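PDB 4UUR: putative hemoglobin-like oxygen-binding protein from Pseudoalteromonas haloplanktis, which binds heme and, as a truncated hemoglobin of group II, probably binds and carries oxygen at the heme iron. Local coordinates for residues Ala36-Phe41 with Glu71-Trp76. Sequence-based numbering, arbitrary orientation.
With HEM (protoporphyrin IX containing Fe), chain C.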
ATOM      1  N   ALA A  36       1.212 -10.870  -2.668  1.00 33.51           N
ATOM      2  CA  ALA A  36       1.517 -10.486  -4.051  1.00 34.88           C
ATOM      3  C   ALA A  36       1.318  -9.014  -4.315  1.00 31.32           C
ATOM      4  O   ALA A  36       2.067  -8.450  -5.067  1.00 34.60           O
ATOM      5  CB  ALA A  36       0.709 -11.302  -5.060  1.00 35.58           C
ATOM      6  N   ILE A  37       0.305  -8.394  -3.728  1.00 33.53           N
ATOM      7  CA  ILE A  37       0.110  -6.945  -3.859  1.00 32.97           C
ATOM      8  C   ILE A  37       1.238  -6.105  -3.199  1.00 32.54           C
ATOM      9  O   ILE A  37       1.765  -5.112  -3.773  1.00 30.62           O
ATOM     10  CB  ILE A  37      -1.264  -6.536  -3.307  1.00 33.29           C
ATOM     11  CG1 ILE A  37      -2.337  -7.080  -4.249  1.00 37.26           C
ATOM     12  CG2 ILE A  37      -1.394  -5.013  -3.136  1.00 29.02           C
ATOM     13  CD1 ILE A  37      -3.761  -6.828  -3.798  1.00 39.07           C
ATOM     14  N   ALA A  38       1.592  -6.499  -1.991  1.00 29.86           N
ATOM     15  CA  ALA A  38       2.600  -5.809  -1.229  1.00 30.18           C
ATOM     16  C   ALA A  38       3.925  -5.880  -1.980  1.00 30.67           C
ATOM     17  O   ALA A  38       4.641  -4.880  -2.134  1.00 30.08           O
ATOM     18  CB  ALA A  38       2.724  -6.459   0.150  1.00 30.73           C
ATOM     19  N   ASN A  39       4.251  -7.072  -2.466  1.00 27.66           N
ATOM     20  CA  ASN A  39       5.488  -7.263  -3.137  1.00 27.70           C
ATOM     21  C   ASN A  39       5.566  -6.632  -4.478  1.00 26.04           C
ATOM     22  O   ASN A  39       6.601  -6.116  -4.801  1.00 26.99           O
ATOM     23  CB  ASN A  39       5.899  -8.732  -3.197  1.00 29.01           C
ATOM     24  CG  ASN A  39       6.483  -9.194  -1.884  1.00 30.83           C
ATOM     25  OD1 ASN A  39       7.423  -8.613  -1.358  1.00 32.35           O
ATOM     26  ND2 ASN A  39       5.875 -10.170  -1.309  1.00 35.63           N
ATOM     27  N   ARG A  40       4.511  -6.714  -5.261  1.00 25.26           N
ATOM     28  CA  ARG A  40       4.443  -6.073  -6.578  1.00 25.70           C
ATOM     29  C   ARG A  40       4.571  -4.549  -6.447  1.00 25.81           C
ATOM     30  O   ARG A  40       5.253  -3.908  -7.245  1.00 25.75           O
ATOM     31  CB  ARG A  40       3.100  -6.368  -7.200  1.00 28.36           C
ATOM     32  CG  ARG A  40       2.804  -5.639  -8.522  1.00 31.79           C
ATOM     33  CD  ARG A  40       3.461  -6.297  -9.704  1.00 29.56           C
ATOM     34  NE  ARG A  40       2.764  -7.533 -10.017  1.00 29.08           N
ATOM     35  CZ  ARG A  40       3.092  -8.361 -11.003  1.00 29.88           C
ATOM     36  NH1 ARG A  40       4.131  -8.146 -11.802  1.00 32.54           N
ATOM     37  NH2 ARG A  40       2.353  -9.415 -11.204  1.00 30.47           N
ATOM     38  N   PHE A  41       3.905  -3.985  -5.442  1.00 24.66           N
ATOM     39  CA  PHE A  41       3.953  -2.550  -5.144  1.00 25.98           C
ATOM     40  C   PHE A  41       5.396  -2.060  -5.005  1.00 25.84           C
ATOM     41  O   PHE A  41       5.795  -1.119  -5.672  1.00 27.40           O
ATOM     42  CB  PHE A  41       3.159  -2.250  -3.844  1.00 25.44           C
ATOM     43  CG  PHE A  41       3.175  -0.803  -3.438  1.00 27.75           C
ATOM     44  CD1 PHE A  41       2.569   0.166  -4.219  1.00 29.36           C
ATOM     45  CD2 PHE A  41       3.831  -0.403  -2.311  1.00 32.03           C
ATOM     46  CE1 PHE A  41       2.613   1.494  -3.860  1.00 29.16           C
ATOM     47  CE2 PHE A  41       3.848   0.916  -1.931  1.00 30.98           C
ATOM     48  CZ  PHE A  41       3.223   1.863  -2.696  1.00 30.02           C
ATOM     49  N   GLU A  71       1.360  -7.392   6.322  1.00 41.56           N
ATOM     50  CA  GLU A  71       0.654  -7.502   7.586  1.00 39.36           C
ATOM     51  C   GLU A  71      -0.453  -6.507   7.630  1.00 37.68           C
ATOM     52  O   GLU A  71      -1.551  -6.836   8.056  1.00 39.05           O
ATOM     53  CB  GLU A  71       1.600  -7.271   8.775  1.00 39.90           C
ATOM     54  CG  GLU A  71       2.434  -8.483   9.140  1.00 42.05           C
ATOM     55  CD  GLU A  71       3.760  -8.140   9.817  1.00 45.26           C
ATOM     56  OE1 GLU A  71       3.950  -7.077  10.474  1.00 50.57           O
ATOM     57  OE2 GLU A  71       4.662  -8.961   9.666  1.00 54.68           O
ATOM     58  N   PHE A  72      -0.200  -5.287   7.156  1.00 38.64           N
ATOM     59  CA  PHE A  72      -1.272  -4.272   7.168  1.00 41.27           C
ATOM     60  C   PHE A  72      -2.396  -4.630   6.239  1.00 42.15           C
ATOM     61  O   PHE A  72      -3.572  -4.568   6.635  1.00 48.36           O
ATOM     62  CB  PHE A  72      -0.765  -2.885   6.844  1.00 37.94           C
ATOM     63  CG  PHE A  72      -1.851  -1.900   6.570  1.00 38.80           C
ATOM     64  CD1 PHE A  72      -2.552  -1.299   7.615  1.00 40.19           C
ATOM     65  CD2 PHE A  72      -2.168  -1.549   5.247  1.00 39.99           C
ATOM     66  CE1 PHE A  72      -3.554  -0.367   7.342  1.00 39.46           C
ATOM     67  CE2 PHE A  72      -3.142  -0.628   4.969  1.00 37.60           C
ATOM     68  CZ  PHE A  72      -3.841  -0.031   6.015  1.00 39.52           C
ATOM     69  N   LEU A  73      -2.027  -5.026   5.024  1.00 42.67           N
ATOM     70  CA  LEU A  73      -3.007  -5.414   3.990  1.00 40.17           C
ATOM     71  C   LEU A  73      -3.863  -6.608   4.415  1.00 36.18           C
ATOM     72  O   LEU A  73      -5.041  -6.609   4.164  1.00 35.29           O
ATOM     73  CB  LEU A  73      -2.334  -5.713   2.639  1.00 37.41           C
ATOM     74  CG  LEU A  73      -1.826  -4.492   1.907  1.00 35.59           C
ATOM     75  CD1 LEU A  73      -1.202  -4.903   0.576  1.00 40.25           C
ATOM     76  CD2 LEU A  73      -2.934  -3.485   1.725  1.00 35.04           C
ATOM     77  N   SER A  74      -3.288  -7.611   5.058  1.00 38.10           N
ATOM     78  CA  SER A  74      -4.122  -8.714   5.502  1.00 41.38           C
ATOM     79  C   SER A  74      -5.351  -8.253   6.325  1.00 42.78           C
ATOM     80  O   SER A  74      -6.443  -8.707   6.070  1.00 48.34           O
ATOM     81  CB  SER A  74      -3.347  -9.741   6.289  1.00 43.54           C
ATOM     82  OG  SER A  74      -4.282 -10.608   6.943  1.00 49.13           O
ATOM     83  N   GLY A  75      -5.198  -7.331   7.266  1.00 39.79           N
ATOM     84  CA  GLY A  75      -6.348  -6.851   7.999  1.00 40.33           C
ATOM     85  C   GLY A  75      -7.164  -5.789   7.302  1.00 39.95           C
ATOM     86  O   GLY A  75      -8.376  -5.795   7.355  1.00 41.00           O
ATOM     87  N   TRP A  76      -6.516  -4.846   6.640  1.00 40.61           N
ATOM     88  CA  TRP A  76      -7.266  -3.820   5.910  1.00 40.61           C
ATOM     89  C   TRP A  76      -8.211  -4.414   4.849  1.00 42.55           C
ATOM     90  O   TRP A  76      -9.173  -3.758   4.440  1.00 41.96           O
ATOM     91  CB  TRP A  76      -6.296  -2.873   5.238  1.00 37.21           C
ATOM     92  CG  TRP A  76      -6.904  -1.681   4.697  1.00 37.63           C
ATOM     93  CD1 TRP A  76      -7.348  -0.620   5.398  1.00 40.93           C
ATOM     94  CD2 TRP A  76      -7.054  -1.342   3.304  1.00 38.25           C
ATOM     95  NE1 TRP A  76      -7.800   0.364   4.537  1.00 37.46           N
ATOM     96  CE2 TRP A  76      -7.645  -0.072   3.247  1.00 37.23           C
ATOM     97  CE3 TRP A  76      -6.744  -2.001   2.103  1.00 39.30           C
ATOM     98  CZ2 TRP A  76      -7.930   0.572   2.033  1.00 39.38           C
ATOM     99  CZ3 TRP A  76      -7.044  -1.386   0.909  1.00 36.86           C
ATOM    100  CH2 TRP A  76      -7.621  -0.104   0.877  1.00 40.94           C
TER
HETATM  101  CHA HEM C 700       5.444   3.254   6.143  1.00 26.41           C
HETATM  102  CHB HEM C 700       5.768   6.653   2.671  1.00 23.80           C
HETATM  103  CHC HEM C 700       0.981   6.204   1.986  1.00 25.84           C
HETATM  104  CHD HEM C 700       1.000   2.258   4.676  1.00 28.42           C
HETATM  105  C1A HEM C 700       5.935   4.226   5.290  1.00 26.76           C
HETATM  106  C2A HEM C 700       7.264   4.649   5.244  1.00 25.64           C
HETATM  107  C3A HEM C 700       7.352   5.582   4.254  1.00 26.37           C
HETATM  108  C4A HEM C 700       6.072   5.769   3.684  1.00 26.53           C
HETATM  109  CMA HEM C 700       8.611   6.329   3.830  1.00 27.86           C
HETATM  110  CAA HEM C 700       8.419   4.189   6.111  1.00 27.61           C
HETATM  111  CBA HEM C 700       8.645   2.678   6.053  1.00 35.54           C
HETATM  112  CGA HEM C 700      10.082   2.232   6.222  1.00 36.29           C
HETATM  113  O1A HEM C 700      11.005   2.454   5.411  1.00 38.57           O
HETATM  114  O2A HEM C 700      10.332   1.544   7.225  1.00 47.68           O
HETATM  115  C1B HEM C 700       4.455   6.849   2.211  1.00 25.44           C
HETATM  116  C2B HEM C 700       4.049   7.915   1.353  1.00 26.36           C
HETATM  117  C3B HEM C 700       2.695   7.796   1.168  1.00 27.60           C
HETATM  118  C4B HEM C 700       2.297   6.658   1.992  1.00 26.11           C
HETATM  119  CMB HEM C 700       5.016   8.913   0.740  1.00 28.92           C
HETATM  120  CAB HEM C 700       1.618   8.535   0.437  1.00 31.21           C
HETATM  121  CBB HEM C 700       1.826   9.691  -0.101  1.00 37.94           C
HETATM  122  C1C HEM C 700       0.549   5.024   2.578  1.00 27.84           C
HETATM  123  C2C HEM C 700      -0.711   4.423   2.436  1.00 30.31           C
HETATM  124  C3C HEM C 700      -0.694   3.306   3.235  1.00 31.69           C
HETATM  125  C4C HEM C 700       0.594   3.222   3.814  1.00 30.69           C
HETATM  126  CMC HEM C 700      -1.852   4.981   1.595  1.00 33.11           C
HETATM  127  CAC HEM C 700      -1.723   2.266   3.459  1.00 39.33           C
HETATM  128  CBC HEM C 700      -2.833   2.196   2.734  1.00 41.60           C
HETATM  129  C1D HEM C 700       2.209   2.295   5.297  1.00 27.67           C
HETATM  130  C2D HEM C 700       2.521   1.344   6.361  1.00 28.09           C
HETATM  131  C3D HEM C 700       3.744   1.623   6.758  1.00 30.93           C
HETATM  132  C4D HEM C 700       4.177   2.753   5.951  1.00 28.38           C
HETATM  133  CMD HEM C 700       1.666   0.256   6.950  1.00 30.61           C
HETATM  134  CAD HEM C 700       4.501   0.947   7.887  1.00 35.44           C
HETATM  135  CBD HEM C 700       4.280   1.844   9.109  1.00 41.73           C
HETATM  136  CGD HEM C 700       4.883   1.303  10.411  1.00 51.80           C
HETATM  137  O1D HEM C 700       5.628   0.311  10.436  1.00 52.81           O
HETATM  138  O2D HEM C 700       4.656   1.844  11.512  1.00 54.82           O
HETATM  139  NA  HEM C 700       5.224   4.897   4.289  1.00 26.29           N
HETATM  140  NB  HEM C 700       3.384   6.155   2.539  1.00 26.02           N
HETATM  141  NC  HEM C 700       1.315   4.269   3.378  1.00 26.31           N
HETATM  142  ND  HEM C 700       3.231   3.081   5.043  1.00 27.03           N
HETATM  143 FE   HEM C 700       3.300   4.546   3.865  1.00 28.06          FE
HETATM  144  O   HOH W   1       3.960   3.163   2.296  1.00 23.31           O
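L73 meets helix 31-45 through one methyl, CD1, which packs against I37 CG2 and against the backbone N and CB of A38. The closest touch is 3.7 Å, from L73 CD1 to I37 CG2, with the two side chains crossing at about a right angle. The I37 branch that does the touching is CG2, held anti to the backbone N, while CG1 lies beside that N (chi1 -69°). The same leucine methyl, L73 CD1, lies 4.1 Å from A38 N and 4.2 Å from A38 CB, meeting the helix backbone as well as the alanine methyl. Here the CA atoms of A38 and L73 are 7.7 Å apart, the nearest pair between the segments. All three residues are buried; the contact joins helices 31-45 and 63-76 of the globin fold, and L73 also touches F134 of helix 124-141. One residue before L73, F72 belongs to the heme pocket, its CE2 3.6 Å from HEM CAC. W76 CB covers one face of the F72 ring. No hydrogen bond links the two segments; between them the small contact, 85 Å² in all, rests on van der Waals packing and probably the exclusion of water, while a directional bond between the same helices, N39 OD1 to R66 NH1, lies outside it.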